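Local coordinates for protein heme peroxidase (Bacteroides thetaiotaomicron, PDB 2GVK) that probably uses a bound heme and hydrogen peroxide to oxidise dyes and other substrates, as other dye-decolorizing peroxidases do, at residues A75-R78 with G84-K87; A173-E178 with G185-V190; D219-L222 with E226-G229. All blocks are in the same frame, centred on the assembly; numbering follows the deposited sequence. Where two conformers were deposited one is given.

Interaction 1 (A75-R78 with G84-K87); sequences AWTR and GKPK
W76 and T77 of helix 73-79 face the loop 84-87 that follows it, in the N-terminal half of the dimeric alpha-beta barrel fold of dye-decolorizing peroxidases. The innermost link is the indole N-H of W76: NE1 lies 2.8 Å from G84 O, the N-H...O angle is 174°, and the carbonyl oxygen sits at the ring edge, practically in the indole plane. The bond also lies in the carbonyl plane, so it restrains both flat groups and gives the buried indole nitrogen an acceptor. The CB bond of W76 points toward the loop, and CG anti to the backbone N (chi1 178°) places the ring so that NE1 meets G84 O.

K85 runs past W76 in the opposite direction as an extended chain. Its CG approaches W76 CD1 obliquely at 3.7 Å, and its ammonium group reaches the exposed T77 on the helix, where K85 NZ donates to T77 OG1 at 2.8 Å, the two side chains crossing nearly at a right angle. A second bond from K85 NZ, to the carbonyl of A73, ties the same ammonium group to the start of the helix. Cutting K85 back to an alanine would take away NZ, and is likely to leave T77 OG1 and the A73 carbonyl without their shared donor and to strip the aliphatic cover from the CD1 side of the indole.

Beyond this shell, F80 and F305 meet W76 edge-to-face, L311 and L315 of helix 309-315 touch it, and F182 packs against both W76 and P86. P86 itself comes over one face of the indole, offset toward the ring's rim, with P86 CD 4.3 Å from W76 CE2.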
loop_
_atom_site.group_PDB
_atom_site.type_symbol
_atom_site.label_atom_id
_atom_site.label_comp_id
_atom_site.label_asym_id
_atom_site.label_seq_id
_atom_site.Cartn_x
_atom_site.Cartn_y
_atom_site.Cartn_z
ATOM N N ALA A 75 -38.489 -19.819 -4.478
ATOM C CA ALA A 75 -38.211 -18.853 -5.549
ATOM C C ALA A 75 -37.664 -19.530 -6.789
ATOM O O ALA A 75 -38.028 -19.175 -7.912
ATOM C CB ALA A 75 -37.234 -17.791 -5.050
ATOM N N TRP A 76 -36.772 -20.490 -6.597
ATOM C CA TRP A 76 -36.172 -21.205 -7.719
ATOM C C TRP A 76 -37.258 -21.850 -8.582
ATOM O O TRP A 76 -37.265 -21.709 -9.788
ATOM C CB TRP A 76 -35.197 -22.276 -7.216
ATOM C CG TRP A 76 -34.577 -23.084 -8.336
ATOM C CD1 TRP A 76 -35.081 -24.239 -8.906
ATOM C CD2 TRP A 76 -33.424 -22.738 -9.099
ATOM N NE1 TRP A 76 -34.267 -24.650 -9.936
ATOM C CE2 TRP A 76 -33.244 -23.752 -10.078
ATOM C CE3 TRP A 76 -32.478 -21.722 -9.008
ATOM C CZ2 TRP A 76 -32.169 -23.738 -10.983
ATOM C CZ3 TRP A 76 -31.434 -21.696 -9.948
ATOM C CH2 TRP A 76 -31.300 -22.702 -10.909
ATOM N N THR A 77 -38.187 -22.537 -7.937
ATOM C CA THR A 77 -39.235 -23.238 -8.648
ATOM C C THR A 77 -40.210 -22.250 -9.319
ATOM O O THR A 77 -40.675 -22.486 -10.436
ATOM C CB THR A 77 -39.965 -24.216 -7.704
ATOM O OG1 THR A 77 -39.108 -25.331 -7.454
ATOM C CG2 THR A 77 -41.245 -24.714 -8.315
ATOM N N ARG A 78 -40.476 -21.132 -8.670
ATOM C CA ARG A 78 -41.316 -20.093 -9.268
ATOM C C ARG A 78 -40.671 -19.480 -10.512
ATOM O O ARG A 78 -41.316 -19.346 -11.560
ATOM C CB ARG A 78 -41.605 -18.983 -8.279
ATOM C CG ARG A 78 -42.322 -17.818 -8.942
ATOM C CD ARG A 78 -42.502 -16.643 -8.059
ATOM N NE ARG A 78 -42.984 -15.486 -8.827
ATOM C CZ ARG A 78 -43.184 -14.286 -8.310
ATOM N NH1 ARG A 78 -42.987 -14.087 -7.018
ATOM N NH2 ARG A 78 -43.614 -13.291 -9.079
ATOM N N GLY A 84 -35.032 -27.922 -13.821
ATOM C CA GLY A 84 -34.711 -28.920 -12.821
ATOM C C GLY A 84 -34.435 -28.244 -11.490
ATOM O O GLY A 84 -34.643 -27.063 -11.350
ATOM N N LYS A 85 -33.950 -28.995 -10.526
ATOM C CA LYS A 85 -33.683 -28.445 -9.209
ATOM C C LYS A 85 -32.560 -29.209 -8.543
ATOM O O LYS A 85 -32.515 -30.425 -8.622
ATOM C CB LYS A 85 -34.950 -28.506 -8.349
ATOM C CG LYS A 85 -34.976 -27.548 -7.158
ATOM C CD LYS A 85 -36.411 -27.337 -6.662
ATOM C CE LYS A 85 -36.506 -26.271 -5.573
ATOM N NZ LYS A 85 -37.891 -26.117 -5.069
ATOM N N PRO A 86 -31.618 -28.486 -7.896
ATOM C CA PRO A 86 -30.559 -29.173 -7.161
ATOM C C PRO A 86 -31.135 -30.146 -6.134
ATOM O O PRO A 86 -32.175 -29.858 -5.531
ATOM C CB PRO A 86 -29.817 -28.032 -6.480
ATOM C CG PRO A 86 -30.060 -26.863 -7.354
ATOM C CD PRO A 86 -31.433 -27.021 -7.883
ATOM N N LYS A 87 -30.455 -31.279 -5.943
ATOM C CA LYS A 87 -30.993 -32.371 -5.153
ATOM C C LYS A 87 -31.335 -31.991 -3.718
ATOM O O LYS A 87 -32.315 -32.501 -3.169
ATOM C CB LYS A 87 -30.025 -33.555 -5.165
ATOM C CG LYS A 87 -29.971 -34.244 -6.490
ATOM C CD LYS A 87 -28.934 -35.317 -6.527
ATOM C CE LYS A 87 -28.926 -35.993 -7.876
ATOM N NZ LYS A 87 -28.158 -37.230 -7.855
#

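Interaction 2 (A173-E178 with G185-V190); sequences AVIGEE and GSYVFV
G185 O receives the backbone N-H of I175 at 2.8 Å from I175 N. The same oxygen has V174 CA 3.3 Å away, a weaker CA-H...O contact, while I175 CG1 lies 3.5 Å from G185 O. The end of the isoleucine rests against the glycine backbone, with I175 CD1 3.8 Å from G185 C. Next, S186 turns its hydroxyl anti to the backbone N (chi1 -179°), and S186 OG donates to A173 O at 2.8 Å, within the carbonyl plane; the acceptor belongs to the last residue of helix 169-173, so the helix end is pinned to the first residue of the strand. Y187 follows, its ring met obliquely by the end of I175, with I175 CD1 3.7 Å from Y187 CE2 and the two side chains crossing at about a right angle. The phenol oxygen finds its partner in the backbone N of E88. From V188 onward the strand leaves the loop behind: V188 packs on F304 and V306 of one neighbouring strand and on I264 and Y266 of the other. The whole is a helix-to-strand connection closing on an inner strand of the antiparallel sheet of the dye-decolorizing peroxidase barrel fold.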
loop_
_atom_site.group_PDB
_atom_site.type_symbol
_atom_site.label_atom_id
_atom_site.label_comp_id
_atom_site.label_asym_id
_atom_site.label_seq_id
_atom_site.Cartn_x
_atom_site.Cartn_y
_atom_site.Cartn_z
ATOM N N ALA A 173 -16.864 -26.485 -1.197
ATOM C CA ALA A 173 -17.890 -25.471 -1.399
ATOM C C ALA A 173 -18.726 -25.697 -2.648
ATOM O O ALA A 173 -19.818 -25.132 -2.769
ATOM C CB ALA A 173 -17.236 -24.075 -1.460
ATOM N N VAL A 174 -18.213 -26.482 -3.589
ATOM C CA VAL A 174 -18.811 -26.571 -4.913
ATOM C C VAL A 174 -19.377 -27.972 -5.233
ATOM O O VAL A 174 -18.721 -28.968 -5.057
ATOM C CB VAL A 174 -17.779 -26.168 -6.020
ATOM C CG1 VAL A 174 -18.417 -26.228 -7.407
ATOM C CG2 VAL A 174 -17.225 -24.768 -5.764
ATOM N N ILE A 175 -20.621 -27.995 -5.703
ATOM C CA ILE A 175 -21.272 -29.219 -6.173
ATOM C C ILE A 175 -20.478 -29.846 -7.301
ATOM O O ILE A 175 -20.066 -29.159 -8.258
ATOM C CB ILE A 175 -22.695 -28.917 -6.670
ATOM C CG1 ILE A 175 -23.563 -28.374 -5.534
ATOM C CG2 ILE A 175 -23.346 -30.176 -7.279
ATOM C CD1 ILE A 175 -24.898 -27.777 -6.006
ATOM N N GLY A 176 -20.268 -31.161 -7.205
ATOM C CA GLY A 176 -19.582 -31.910 -8.243
ATOM C C GLY A 176 -20.488 -32.854 -9.022
ATOM O O GLY A 176 -21.705 -32.644 -9.146
ATOM N N GLU A 177 -19.902 -33.918 -9.524
ATOM C CA GLU A 177 -20.604 -34.775 -10.448
ATOM C C GLU A 177 -21.694 -35.652 -9.779
ATOM O O GLU A 177 -22.495 -36.268 -10.475
ATOM C CB GLU A 177 -19.607 -35.609 -11.242
ATOM C CG GLU A 177 -18.770 -34.720 -12.231
ATOM C CD GLU A 177 -19.664 -33.942 -13.252
ATOM O OE1 GLU A 177 -20.210 -34.588 -14.177
ATOM O OE2 GLU A 177 -19.773 -32.699 -13.142
ATOM N N GLU A 178 -21.760 -35.622 -8.442
ATOM C CA GLU A 178 -22.849 -36.268 -7.702
ATOM C C GLU A 178 -24.233 -35.622 -8.014
ATOM O O GLU A 178 -25.273 -36.203 -7.721
ATOM C CB GLU A 178 -22.574 -36.231 -6.192
ATOM C CG GLU A 178 -22.732 -34.826 -5.533
ATOM C CD GLU A 178 -21.493 -33.929 -5.696
ATOM O OE1 GLU A 178 -20.504 -34.371 -6.330
ATOM O OE2 GLU A 178 -21.497 -32.788 -5.126
ATOM N N GLY A 185 -22.199 -25.266 -8.868
ATOM C CA GLY A 185 -23.049 -24.500 -7.972
ATOM C C GLY A 185 -22.644 -24.705 -6.506
ATOM O O GLY A 185 -21.692 -25.448 -6.200
ATOM N N SER A 186 -23.392 -24.082 -5.603
ATOM C CA SER A 186 -23.112 -24.184 -4.177
ATOM C C SER A 186 -24.387 -23.992 -3.363
ATOM O O SER A 186 -25.298 -23.290 -3.789
ATOM C CB SER A 186 -22.078 -23.113 -3.770
ATOM O OG SER A 186 -21.753 -23.198 -2.385
ATOM N N TYR A 187 -24.440 -24.625 -2.197
ATOM C CA TYR A 187 -25.495 -24.391 -1.224
ATOM C C TYR A 187 -24.987 -23.441 -0.193
ATOM O O TYR A 187 -24.003 -23.751 0.515
ATOM C CB TYR A 187 -25.914 -25.705 -0.535
ATOM C CG TYR A 187 -26.531 -26.714 -1.470
ATOM C CD1 TYR A 187 -27.851 -26.613 -1.839
ATOM C CD2 TYR A 187 -25.788 -27.803 -1.952
ATOM C CE1 TYR A 187 -28.430 -27.550 -2.711
ATOM C CE2 TYR A 187 -26.358 -28.746 -2.788
ATOM C CZ TYR A 187 -27.665 -28.594 -3.196
ATOM O OH TYR A 187 -28.252 -29.544 -4.023
ATOM N N VAL A 188 -25.643 -22.288 -0.063
ATOM C CA VAL A 188 -25.245 -21.306 0.935
ATOM C C VAL A 188 -26.326 -21.104 1.976
ATOM O O VAL A 188 -27.504 -20.997 1.661
ATOM C CB VAL A 188 -24.818 -19.920 0.272
ATOM C CG1 VAL A 188 -25.966 -19.273 -0.391
ATOM C CG2 VAL A 188 -24.212 -19.006 1.299
ATOM N N PHE A 189 -25.913 -21.119 3.232
ATOM C CA PHE A 189 -26.824 -20.960 4.326
ATOM C C PHE A 189 -26.420 -19.739 5.131
ATOM O O PHE A 189 -25.252 -19.538 5.396
ATOM C CB PHE A 189 -26.817 -22.227 5.208
ATOM C CG PHE A 189 -27.892 -22.250 6.242
ATOM C CD1 PHE A 189 -29.197 -22.447 5.886
ATOM C CD2 PHE A 189 -27.580 -22.104 7.598
ATOM C CE1 PHE A 189 -30.182 -22.454 6.833
ATOM C CE2 PHE A 189 -28.575 -22.135 8.552
ATOM C CZ PHE A 189 -29.854 -22.312 8.178
ATOM N N VAL A 190 -27.393 -18.884 5.449
ATOM C CA VAL A 190 -27.132 -17.705 6.234
ATOM C C VAL A 190 -27.948 -17.705 7.541
ATOM O O VAL A 190 -29.096 -18.190 7.589
ATOM C CB VAL A 190 -27.441 -16.395 5.437
ATOM C CG1 VAL A 190 -26.510 -16.266 4.229
ATOM C CG2 VAL A 190 -28.899 -16.345 5.032
#

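Interaction 3 (D219-L222 with E226-G229); sequences DVEL and EKPG
L222 packs on K227, whose ammonium group also pairs with E221, where the loop between helices 205-212 and 232-235 folds back on itself as an irregular turn in the C-terminal half of the barrel fold. The packed part is the buried L222, whose CB lies 3.9 Å from K227 CB. Its CD2 reaches to 3.9 Å from E226 O, and its CG comes within 4.3 Å of E226 CB, but L222 has two deposited conformers, so these contacts of the branched end are less certain than the one at CB.

The outer side is looser. E226 is exposed, and its carboxylate leads away to a long, weak ion pair with K210. Earlier in the same loop D219 is held by R214 through OD1, while D219 OD2 is hydrogen-bonded to T160 OG1 and to S55 OG of the second subunit.

Between the two parts runs the lysine chain. The bend at chi3 (-63°) brings K227 CE to 3.7 Å from L222 O and carries NZ on to E221, whose chain is extended. The ammonium has a further, weak partner in N233 OD1. K227 NZ and E221 OE2 form a salt bridge 2.5 Å long, a length so short that it is to be taken with caution, and it uses the anti lone pair of OE2, the one turned away from the other carboxylate oxygen.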
loop_
_atom_site.group_PDB
_atom_site.type_symbol
_atom_site.label_atom_id
_atom_site.label_comp_id
_atom_site.label_asym_id
_atom_site.label_seq_id
_atom_site.Cartn_x
_atom_site.Cartn_y
_atom_site.Cartn_z
ATOM N N ASP A 219 -4.639 -17.982 18.663
ATOM C CA ASP A 219 -5.503 -18.773 17.751
ATOM C C ASP A 219 -5.086 -20.252 17.649
ATOM O O ASP A 219 -5.541 -20.949 16.770
ATOM C CB ASP A 219 -5.523 -18.143 16.349
ATOM C CG ASP A 219 -6.585 -18.782 15.421
ATOM O OD1 ASP A 219 -7.709 -19.067 15.895
ATOM O OD2 ASP A 219 -6.296 -18.955 14.206
ATOM N N VAL A 220 -4.285 -20.725 18.588
ATOM C CA VAL A 220 -3.902 -22.136 18.625
ATOM C C VAL A 220 -5.043 -22.971 19.201
ATOM O O VAL A 220 -5.633 -22.616 20.208
ATOM C CB VAL A 220 -2.613 -22.355 19.461
ATOM C CG1 VAL A 220 -2.311 -23.836 19.624
ATOM C CG2 VAL A 220 -1.417 -21.630 18.802
ATOM N N GLU A 221 -5.369 -24.060 18.523
ATOM C CA GLU A 221 -6.449 -24.928 18.949
ATOM C C GLU A 221 -6.130 -25.532 20.299
ATOM O O GLU A 221 -4.984 -25.874 20.567
ATOM C CB GLU A 221 -6.649 -26.039 17.914
ATOM C CG GLU A 221 -7.914 -26.799 18.068
ATOM C CD GLU A 221 -7.984 -28.016 17.127
ATOM O OE1 GLU A 221 -7.109 -28.140 16.231
ATOM O OE2 GLU A 221 -8.892 -28.842 17.299
ATOM N N LEU A 222 -7.119 -25.600 21.191
ATOM C CA LEU A 222 -6.932 -26.278 22.471
ATOM C C LEU A 222 -6.608 -27.749 22.231
ATOM O O LEU A 222 -7.074 -28.341 21.273
ATOM C CB LEU A 222 -8.191 -26.159 23.349
ATOM C CG LEU A 222 -8.240 -25.011 24.370
ATOM C CD1 LEU A 222 -8.022 -23.666 23.704
ATOM C CD2 LEU A 222 -9.568 -25.027 25.110
ATOM N N GLU A 226 -7.667 -30.464 26.854
ATOM C CA GLU A 226 -8.175 -29.203 27.363
ATOM C C GLU A 226 -9.520 -28.794 26.739
ATOM O O GLU A 226 -10.285 -28.080 27.346
ATOM C CB GLU A 226 -7.143 -28.098 27.149
ATOM C CG GLU A 226 -5.952 -28.178 28.120
ATOM C CD GLU A 226 -6.387 -28.105 29.609
ATOM O OE1 GLU A 226 -7.102 -27.134 29.985
ATOM O OE2 GLU A 226 -6.009 -29.021 30.398
ATOM N N LYS A 227 -9.793 -29.268 25.548
ATOM C CA LYS A 227 -10.987 -28.844 24.823
ATOM C C LYS A 227 -12.229 -29.619 25.254
ATOM O O LYS A 227 -12.294 -30.823 25.072
ATOM C CB LYS A 227 -10.792 -29.019 23.321
ATOM C CG LYS A 227 -11.861 -28.323 22.500
ATOM C CD LYS A 227 -11.900 -28.807 21.087
ATOM C CE LYS A 227 -10.637 -28.512 20.363
ATOM N NZ LYS A 227 -10.796 -28.783 18.922
ATOM N N PRO A 228 -13.243 -28.910 25.771
ATOM C CA PRO A 228 -14.512 -29.558 26.126
ATOM C C PRO A 228 -15.272 -30.043 24.906
ATOM O O PRO A 228 -15.139 -29.469 23.809
ATOM C CB PRO A 228 -15.295 -28.450 26.826
ATOM C CG PRO A 228 -14.308 -27.326 27.037
ATOM C CD PRO A 228 -13.265 -27.467 26.045
ATOM N N GLY A 229 -16.099 -31.068 25.098
ATOM C CA GLY A 229 -16.856 -31.642 24.017
ATOM C C GLY A 229 -17.931 -30.744 23.466
ATOM O O GLY A 229 -18.467 -31.010 22.381
#

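Interactions 1 and 2 are neighbours, with centres about 14 Å apart, although they fall in different family halves of the peroxidase. They touch directly: K87 NZ is 3.1 Å from E178 O, a probable hydrogen bond, and P86 CB packs 3.3 Å from Y187 OH. F305 joins them from strand 296-306, meeting both W76 and I175. Interaction 3 stands apart, on the opposite side of the chain's centre from interaction 1; its centre is about 41 Å from that of interaction 1 and about 29 Å from that of interaction 2, and it alone meets another subunit. The sodium ion, bound at P36 and D37, is held by none of these segments.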